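Local coordinates for protein RPA0582 (Rhodopseudomonas palustris, PDB 3HHL) that is of unknown function but has a ferredoxin-like fold of the dimeric alpha/beta-barrel clan and assembles as two chains, at residues Gly23-Leu28 and Leu126-Pro131; Asn29-Arg34 and Lys115-Ala120. All blocks are in the same frame, centred on the assembly; numbering follows the deposited sequence. Where two conformers were deposited one is given.

In the fold
Strand 25-33 is shared by the two contacts: interaction 1 pairs its first half with strand 121-131, and interaction 2 packs its second half against the C-terminal end of helix 108-120. That helix leads directly into strand 121-131, and because 29-34 and 115-120 both lie between 23-28 and 126-131 in the chain, interaction 2 is nested inside the loop closed by interaction 1. The contact centres lie about 19 Å apart, on opposite sides of the chain's centre. They meet where L126 CD1 lies 3.2 Å from N29 OD1. A bound polyethylene glycol, probably from the crystallisation liquor, comes within about 4 Å of the L126 side chain and about 3 Å of that of N29.

Interaction 1 of 2, residues Gly23-Leu28 and Leu126-Pro131; sequences GPIHML and LIRLKP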
loop_
_atom_site.group_PDB
_atom_site.type_symbol
_atom_site.label_atom_id
_atom_site.label_comp_id
_atom_site.label_asym_id
_atom_site.label_seq_id
_atom_site.Cartn_x
_atom_site.Cartn_y
_atom_site.Cartn_z
ATOM N N GLY B 23 -18.016 -1.200 -11.051
ATOM C CA GLY B 23 -17.308 -2.165 -10.260
ATOM C C GLY B 23 -16.795 -1.532 -8.992
ATOM O O GLY B 23 -16.644 -0.351 -8.896
ATOM N N PRO B 24 -16.563 -2.343 -7.985
ATOM C CA PRO B 24 -16.025 -1.817 -6.775
ATOM C C PRO B 24 -14.666 -1.189 -7.017
ATOM O O PRO B 24 -13.983 -1.519 -8.027
ATOM C CB PRO B 24 -15.862 -3.053 -5.884
ATOM C CG PRO B 24 -16.437 -4.167 -6.594
ATOM C CD PRO B 24 -16.998 -3.746 -7.867
ATOM N N ILE B 25 -14.317 -0.274 -6.111
ATOM C CA ILE B 25 -13.023 0.343 -6.073
ATOM C C ILE B 25 -12.461 0.002 -4.702
ATOM O O ILE B 25 -13.196 -0.039 -3.731
ATOM C CB ILE B 25 -13.050 1.867 -6.246
ATOM C CG1 ILE B 25 -14.082 2.530 -5.335
ATOM C CG2 ILE B 25 -13.371 2.204 -7.652
ATOM C CD1 ILE B 25 -13.980 4.088 -5.213
ATOM N N HIS B 26 -11.168 -0.282 -4.654
ATOM C CA HIS B 26 -10.471 -0.530 -3.418
ATOM C C HIS B 26 -9.527 0.626 -3.222
ATOM O O HIS B 26 -8.775 0.995 -4.108
ATOM C CB HIS B 26 -9.703 -1.847 -3.480
ATOM C CG HIS B 26 -10.538 -3.039 -3.155
ATOM N ND1 HIS B 26 -10.005 -4.297 -3.028
ATOM C CD2 HIS B 26 -11.877 -3.164 -2.954
ATOM C CE1 HIS B 26 -10.978 -5.144 -2.728
ATOM N NE2 HIS B 26 -12.128 -4.487 -2.688
HETATM N N MSE B 27 -9.598 1.215 -2.052
HETATM C CA MSE B 27 -8.856 2.384 -1.734
HETATM C C MSE B 27 -7.810 1.979 -0.675
HETATM O O MSE B 27 -8.136 1.800 0.512
HETATM C CB MSE B 27 -9.810 3.425 -1.189
HETATM C CG MSE B 27 -10.889 3.865 -2.143
HETATM SE SE MSE B 27 -10.281 4.570 -3.837
HETATM C CE MSE B 27 -9.650 6.315 -3.401
ATOM N N LEU B 28 -6.564 1.844 -1.123
ATOM C CA LEU B 28 -5.446 1.580 -0.230
ATOM C C LEU B 28 -5.010 2.876 0.423
ATOM O O LEU B 28 -4.594 3.791 -0.271
ATOM C CB LEU B 28 -4.287 0.977 -0.990
ATOM C CG LEU B 28 -3.032 0.632 -0.206
ATOM C CD1 LEU B 28 -3.312 -0.232 1.036
ATOM C CD2 LEU B 28 -2.032 -0.060 -1.196
ATOM N N LEU B 126 -3.264 7.682 -0.880
ATOM C CA LEU B 126 -4.580 7.078 -1.115
ATOM C C LEU B 126 -4.548 6.615 -2.555
ATOM O O LEU B 126 -4.556 7.426 -3.480
ATOM C CB LEU B 126 -5.717 8.085 -0.873
ATOM C CG LEU B 126 -7.167 7.578 -0.966
ATOM C CD1 LEU B 126 -7.353 6.468 0.011
ATOM C CD2 LEU B 126 -8.221 8.706 -0.712
ATOM N N ILE B 127 -4.462 5.300 -2.721
ATOM C CA ILE B 127 -4.276 4.687 -4.020
ATOM C C ILE B 127 -5.555 4.009 -4.424
ATOM O O ILE B 127 -6.092 3.200 -3.679
ATOM C CB ILE B 127 -3.150 3.655 -3.963
ATOM C CG1 ILE B 127 -1.863 4.317 -3.379
ATOM C CG2 ILE B 127 -2.935 3.071 -5.355
ATOM C CD1 ILE B 127 -0.661 3.379 -3.225
ATOM N N ARG B 128 -6.052 4.350 -5.599
ATOM C CA ARG B 128 -7.271 3.756 -6.081
ATOM C C ARG B 128 -6.924 2.520 -6.892
ATOM O O ARG B 128 -6.110 2.617 -7.797
ATOM C CB ARG B 128 -8.026 4.717 -6.954
ATOM C CG ARG B 128 -9.226 4.057 -7.637
ATOM C CD ARG B 128 -9.889 5.006 -8.643
ATOM N NE ARG B 128 -10.743 4.292 -9.559
ATOM C CZ ARG B 128 -11.653 4.829 -10.344
ATOM N NH1 ARG B 128 -11.861 6.120 -10.344
ATOM N NH2 ARG B 128 -12.342 4.047 -11.170
ATOM N N LEU B 129 -7.560 1.377 -6.574
ATOM C CA LEU B 129 -7.343 0.154 -7.332
ATOM C C LEU B 129 -8.637 -0.520 -7.747
ATOM O O LEU B 129 -9.652 -0.389 -7.065
ATOM C CB LEU B 129 -6.484 -0.805 -6.534
ATOM C CG LEU B 129 -5.183 -0.199 -5.967
ATOM C CD1 LEU B 129 -5.303 0.025 -4.439
ATOM C CD2 LEU B 129 -3.963 -1.013 -6.287
ATOM N N LYS B 130 -8.596 -1.218 -8.879
ATOM C CA LYS B 130 -9.635 -2.170 -9.235
ATOM C C LYS B 130 -9.212 -3.512 -8.681
ATOM O O LYS B 130 -8.172 -3.994 -9.018
ATOM C CB LYS B 130 -9.759 -2.312 -10.736
ATOM C CG LYS B 130 -10.910 -3.200 -11.164
ATOM C CD LYS B 130 -10.678 -3.996 -12.414
ATOM C CE LYS B 130 -11.189 -3.334 -13.640
ATOM N NZ LYS B 130 -10.266 -3.699 -14.834
ATOM N N PRO B 131 -10.036 -4.136 -7.858
ATOM C CA PRO B 131 -9.719 -5.460 -7.324
ATOM C C PRO B 131 -9.548 -6.527 -8.387
ATOM O O PRO B 131 -10.348 -6.595 -9.272
ATOM C CB PRO B 131 -10.953 -5.804 -6.470
ATOM C CG PRO B 131 -11.649 -4.578 -6.272
ATOM C CD PRO B 131 -11.361 -3.688 -7.429
#
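The imidazole ring of H26 lies under the pyrrolidine of P131, with P131 CG centred over one face, 3.5 Å from the H26 ring centroid and 1° off its normal: a CH-pi contact. The two residues belong to neighbouring antiparallel strands in the sheet of a ferredoxin-like fold, as in dimeric alpha/beta barrels. Backbone bonds join H26 with L129 and L28 with I127, each pair bonded both ways; the straightest runs from H26 N to L129 O (2.9 Å). Between them M27 and R128 form a non-hydrogen-bonded pair.

The H26 ring is fixed in its plane by partners at both nitrogens, E94 at NE2 and W71 of the neighbouring subunit at ND1. Next to it on the same face, L28 CB touches L129 CD1 (3.7 Å). The opposite face carries M27, R128 and I25. The selenomethionine M27 bends at chi2 and chi3 (-57° and -76°), which folds its SE over R128 CB and sends M27 CE on to L126 CG, 3.7 Å away. The R128 chain stays extended, and its NE forms a salt bridge with E76 of the neighbouring subunit while NH2 bonds N19 O; helices 10-18 and 98-106 pack on this side. Strand 126-131 also pairs along its other edge with a strand of the neighbouring subunit, so the sheet continues through the dimer interface. Beside the R128 guanidinium, the methyl I25 CG2 approaches obliquely, 3.9 Å from R128 NE.

Interaction 2 of 2, residues Asn29-Arg34 and Lys115-Ala120; sequences NLVRLR and KHRQAA
The C-terminal turn of helix 108-120 packs here against the end of strand 25-33, where R34 leaves the sheet. R34 N donates to A120 O (2.8 Å), a nearly straight bond received almost head-on by the carbonyl. The preceding L33 CA also approaches A120 O, and its branch L33 CD2 meets A120 CB at 4.0 Å. The R34 side chain turns back along the helix end: with CG anti to the carbonyl carbon (chi1 -64°) and the chain then extended to NE, R34 CG passes A120 O, R34 CD lies 3.6 Å from A119 O, and that oxygen sits at the edge of the guanidinium, near its plane. Carbonyls at a helix C-terminus would probably favour such a cation, although this is proximity without a hydrogen bond. With a glycine in place of R34 the backbone bond could persist, but the A119 and A120 carbonyls would probably lose the aliphatic cover of CG and CD and the positive charge beside them.

In this ferredoxin-like arrangement helix 108-120 lies on the sheet face that carries N29 and V31, and the strand and helix segments are inclined at 67°, with their axes 9.5 Å apart at closest. R117 spans this distance together with two waters. The R117 chain bends at chi3 (92°), which brings R117 NH1 toward the strand, 4.3 Å from V31 CG2. NH1 and N29 OD1 do not bond directly; the two waters link them. One lies in the guanidinium plane, 2.9 Å from R117 NH1, and reaches N29 OD1 weakly; the other bonds N29 OD1 at 2.7 Å and R117 NH1 weakly. At the other terminal nitrogen, R117 NH2 is held by I6 O and S124 OG.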
loop_
_atom_site.group_PDB
_atom_site.type_symbol
_atom_site.label_atom_id
_atom_site.label_comp_id
_atom_site.label_asym_id
_atom_site.label_seq_id
_atom_site.Cartn_x
_atom_site.Cartn_y
_atom_site.Cartn_z
ATOM N N ASN B 29 -5.146 2.967 1.738
ATOM C CA ASN B 29 -4.728 4.153 2.505
ATOM C C ASN B 29 -3.397 3.864 3.256
ATOM O O ASN B 29 -3.312 2.901 4.056
ATOM C CB ASN B 29 -5.781 4.465 3.579
ATOM C CG ASN B 29 -7.042 5.068 3.037
ATOM O OD1 ASN B 29 -7.288 6.247 3.251
ATOM N ND2 ASN B 29 -7.868 4.270 2.348
ATOM N N LEU B 30 -2.368 4.658 3.020
ATOM C CA LEU B 30 -1.166 4.621 3.843
ATOM C C LEU B 30 -1.149 5.946 4.642
ATOM O O LEU B 30 -1.097 7.014 4.062
ATOM C CB LEU B 30 0.085 4.488 2.983
ATOM C CG LEU B 30 0.062 3.378 1.930
ATOM C CD1 LEU B 30 1.276 3.445 1.042
ATOM C CD2 LEU B 30 -0.046 1.995 2.570
ATOM N N VAL B 31 -1.226 5.901 5.965
ATOM C CA VAL B 31 -1.354 7.143 6.701
ATOM C C VAL B 31 -0.334 7.328 7.825
ATOM O O VAL B 31 -0.237 6.477 8.744
ATOM C CB VAL B 31 -2.742 7.263 7.337
ATOM C CG1 VAL B 31 -2.891 8.648 7.941
ATOM C CG2 VAL B 31 -3.835 6.964 6.313
ATOM N N ARG B 32 0.390 8.448 7.744
ATOM C CA ARG B 32 1.362 8.813 8.754
ATOM C C ARG B 32 0.803 9.989 9.534
ATOM O O ARG B 32 0.463 11.025 8.962
ATOM C CB ARG B 32 2.708 9.162 8.125
ATOM C CG ARG B 32 3.854 9.272 9.144
ATOM C CD ARG B 32 5.239 9.498 8.501
ATOM N NE ARG B 32 6.160 10.144 9.438
ATOM C CZ ARG B 32 7.493 10.095 9.379
ATOM N NH1 ARG B 32 8.115 9.413 8.427
ATOM N NH2 ARG B 32 8.206 10.718 10.301
ATOM N N LEU B 33 0.672 9.826 10.843
ATOM C CA LEU B 33 0.040 10.861 11.663
ATOM C C LEU B 33 1.028 11.861 12.281
ATOM O O LEU B 33 2.166 11.518 12.579
ATOM C CB LEU B 33 -0.766 10.220 12.803
ATOM C CG LEU B 33 -1.937 9.306 12.440
ATOM C CD1 LEU B 33 -2.361 8.520 13.650
ATOM C CD2 LEU B 33 -3.089 10.097 11.865
ATOM N N ARG B 34 0.568 13.089 12.504
ATOM C CA ARG B 34 1.332 14.035 13.305
ATOM C C ARG B 34 1.351 13.634 14.759
ATOM O O ARG B 34 0.363 13.121 15.269
ATOM C CB ARG B 34 0.708 15.404 13.275
ATOM C CG ARG B 34 0.700 16.051 11.937
ATOM C CD ARG B 34 0.079 17.428 12.010
ATOM N NE ARG B 34 -0.085 17.922 10.659
ATOM C CZ ARG B 34 0.862 18.531 9.950
ATOM N NH1 ARG B 34 0.606 18.903 8.699
ATOM N NH2 ARG B 34 2.058 18.764 10.485
ATOM N N LYS B 115 -12.250 17.589 8.269
ATOM C CA LYS B 115 -11.436 18.581 8.983
ATOM C C LYS B 115 -10.514 17.955 10.061
ATOM O O LYS B 115 -9.378 18.393 10.269
ATOM C CB LYS B 115 -12.320 19.668 9.595
ATOM C CG LYS B 115 -13.021 20.514 8.530
ATOM C CD LYS B 115 -13.882 21.593 9.153
ATOM C CE LYS B 115 -14.690 22.307 8.107
ATOM N NZ LYS B 115 -15.597 23.294 8.765
ATOM N N HIS B 116 -10.981 16.906 10.724
ATOM C CA HIS B 116 -10.103 16.185 11.648
ATOM C C HIS B 116 -8.987 15.439 10.928
ATOM O O HIS B 116 -7.885 15.372 11.458
ATOM C CB HIS B 116 -10.876 15.214 12.519
ATOM C CG HIS B 116 -11.922 15.867 13.362
ATOM N ND1 HIS B 116 -11.625 16.535 14.531
ATOM C CD2 HIS B 116 -13.269 15.928 13.219
ATOM C CE1 HIS B 116 -12.746 16.992 15.059
ATOM N NE2 HIS B 116 -13.758 16.643 14.279
ATOM N N ARG B 117 -9.263 14.861 9.749
ATOM C CA ARG B 117 -8.204 14.177 8.987
ATOM C C ARG B 117 -7.175 15.232 8.679
ATOM O O ARG B 117 -5.974 15.022 8.827
ATOM C CB ARG B 117 -8.701 13.533 7.664
ATOM C CG ARG B 117 -7.971 12.218 7.268
ATOM C CD ARG B 117 -8.156 11.764 5.803
ATOM N NE ARG B 117 -7.055 12.315 5.015
ATOM C CZ ARG B 117 -6.042 11.627 4.492
ATOM N NH1 ARG B 117 -5.961 10.307 4.574
ATOM N NH2 ARG B 117 -5.098 12.279 3.856
ATOM N N GLN B 118 -7.664 16.390 8.275
ATOM C CA GLN B 118 -6.785 17.454 7.801
ATOM C C GLN B 118 -5.813 17.885 8.883
ATOM O O GLN B 118 -4.651 18.133 8.604
ATOM C CB GLN B 118 -7.591 18.644 7.240
ATOM C CG GLN B 118 -8.169 18.344 5.853
ATOM C CD GLN B 118 -9.156 19.400 5.316
ATOM O OE1 GLN B 118 -9.888 20.058 6.063
ATOM N NE2 GLN B 118 -9.196 19.529 4.003
ATOM N N ALA B 119 -6.289 17.917 10.123
ATOM C CA ALA B 119 -5.453 18.230 11.289
ATOM C C ALA B 119 -4.520 17.089 11.685
ATOM O O ALA B 119 -3.480 17.347 12.302
ATOM C CB ALA B 119 -6.337 18.607 12.480
ATOM N N ALA B 120 -4.895 15.845 11.350
ATOM C CA ALA B 120 -4.229 14.644 11.883
ATOM C C ALA B 120 -3.051 14.233 11.045
ATOM O O ALA B 120 -2.010 13.810 11.585
ATOM C CB ALA B 120 -5.194 13.476 12.003
HETATM O O HOH W 1 -7.418 8.192 5.945
HETATM O O HOH W 2 -5.189 7.869 3.161
#